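PDB 6MLT: hemolysin-related protein from Vibrio cholerae serotype O1, which is a secreted biofilm matrix protein that binds carbohydrate and metal ions and probably contributes to biofilm adhesion. Local coordinates for residues A[227-232]-A[443-448]. Numbering follows the deposited sequence.
Sequences ANLDGD and MGIVYA. With NA (sodium ion), chain G.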
# COMPACT_ATOMS: atom_id res chain seq x y z
N ALA A 227 3.19 -1.47 5.21
CA ALA A 227 3.55 -2.34 4.11
C ALA A 227 4.01 -3.67 4.68
O ALA A 227 4.27 -3.80 5.88
CB ALA A 227 4.65 -1.73 3.24
N ASN A 228 4.11 -4.66 3.80
CA ASN A 228 4.68 -5.95 4.16
C ASN A 228 6.13 -5.98 3.69
O ASN A 228 6.40 -5.91 2.48
CB ASN A 228 3.89 -7.10 3.54
CG ASN A 228 4.27 -8.45 4.13
OD1 ASN A 228 4.99 -8.52 5.13
ND2 ASN A 228 3.78 -9.52 3.52
N LEU A 229 7.05 -6.06 4.64
CA LEU A 229 8.48 -5.98 4.36
C LEU A 229 9.24 -7.22 4.83
O LEU A 229 10.46 -7.16 4.96
CB LEU A 229 9.07 -4.72 4.99
CG LEU A 229 8.48 -3.41 4.47
CD1 LEU A 229 8.91 -2.25 5.36
CD2 LEU A 229 8.89 -3.16 3.03
N ASP A 230 8.55 -8.32 5.08
CA ASP A 230 9.22 -9.56 5.49
C ASP A 230 8.38 -10.74 4.99
O ASP A 230 7.62 -10.60 4.03
CB ASP A 230 9.44 -9.57 7.02
CG ASP A 230 8.15 -9.50 7.80
OD1 ASP A 230 7.07 -9.77 7.22
OD2 ASP A 230 8.21 -9.18 9.00
N GLY A 231 8.53 -11.89 5.63
CA GLY A 231 7.95 -13.13 5.14
C GLY A 231 6.65 -13.57 5.77
O GLY A 231 6.19 -14.68 5.48
N ASP A 232 6.03 -12.75 6.62
CA ASP A 232 4.75 -13.10 7.23
C ASP A 232 3.65 -12.19 6.70
O ASP A 232 3.91 -11.19 6.01
CB ASP A 232 4.83 -13.01 8.76
CG ASP A 232 5.18 -11.61 9.26
OD1 ASP A 232 4.53 -10.63 8.83
OD2 ASP A 232 6.10 -11.49 10.09
N MET A 443 10.78 -4.89 -2.85
CA MET A 443 10.26 -3.74 -2.14
C MET A 443 11.38 -2.76 -1.79
O MET A 443 12.52 -3.15 -1.48
CB MET A 443 9.56 -4.17 -0.85
CG MET A 443 8.29 -4.98 -1.07
SD MET A 443 7.04 -4.07 -1.99
CE MET A 443 6.67 -2.76 -0.82
N GLY A 444 11.03 -1.47 -1.81
CA GLY A 444 11.95 -0.43 -1.39
C GLY A 444 11.22 0.62 -0.58
O GLY A 444 10.00 0.79 -0.67
N ILE A 445 12.01 1.31 0.24
CA ILE A 445 11.55 2.45 1.04
C ILE A 445 12.40 3.64 0.62
O ILE A 445 13.63 3.61 0.74
CB ILE A 445 11.70 2.18 2.54
CG1 ILE A 445 10.86 0.98 2.96
CG2 ILE A 445 11.31 3.40 3.35
CD1 ILE A 445 11.41 0.26 4.18
N VAL A 446 11.75 4.70 0.15
CA VAL A 446 12.47 5.86 -0.36
C VAL A 446 11.97 7.11 0.35
O VAL A 446 10.77 7.25 0.61
CB VAL A 446 12.34 5.99 -1.89
CG1 VAL A 446 10.89 6.25 -2.30
CG2 VAL A 446 13.27 7.07 -2.43
N TYR A 447 12.89 8.02 0.64
CA TYR A 447 12.54 9.28 1.29
C TYR A 447 13.62 10.31 1.01
O TYR A 447 14.77 9.98 0.68
CB TYR A 447 12.36 9.12 2.80
CG TYR A 447 13.64 9.02 3.59
CD1 TYR A 447 14.32 7.82 3.72
CD2 TYR A 447 14.16 10.13 4.24
CE1 TYR A 447 15.49 7.72 4.46
CE2 TYR A 447 15.32 10.06 4.98
CZ TYR A 447 15.98 8.85 5.09
OH TYR A 447 17.14 8.78 5.84
N ALA A 448 13.24 11.58 1.15
CA ALA A 448 14.14 12.70 0.98
C ALA A 448 14.52 13.27 2.34
O ALA A 448 13.66 13.47 3.20
CB ALA A 448 13.49 13.79 0.13
NA NA G . 5.05 -8.81 7.50
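Asn228 presents its flat peptide group to Met443 by the oxygen end: Met443 CG lies 4.1 Å from Asn228 O, a loose approach, and no hydrogen bond links the two segments. The other flat groups, the Asn228 amide and the Asp230 and Asp232 carboxylates, turn one oxygen each to a sodium ion, with Asn228 OD1 2.4 Å from it. Asp230 binds through one oxygen, its OD1 at 2.3 Å and its OD2 at 3.5 Å from sodium. The Asp232 backbone N-H reaches that same OD1 from above the carboxylate plane, 54° out of it, closing an Asx turn that fixes the carboxylate's rotation. Short acidic and amide side chains suit this tight loop, which Lys234 O and the Glu236 carboxylate complete as a sodium site.

Leu229, between two of the ligands, carries its branched end to the strand, suited to a buried apolar seam. Leu229 CD1 meets Ile445 CD1 at 3.7 Å, and Leu229 CD2 lies 4.1 Å from Met443 CB, the leucine and methionine side chains crossing at about a right angle. With CG1 anti to its carbonyl carbon (chi1 -61°), Ile445 extends CD1 to Leu229; Val255 touches both residues.

The contact thus joins an NxDxD metal loop, a variant of the EF-hand-like loops of FG-GAP propellers, to strand 443-448 of the next four-stranded antiparallel sheet, consistent with packing between neighbouring propeller blades.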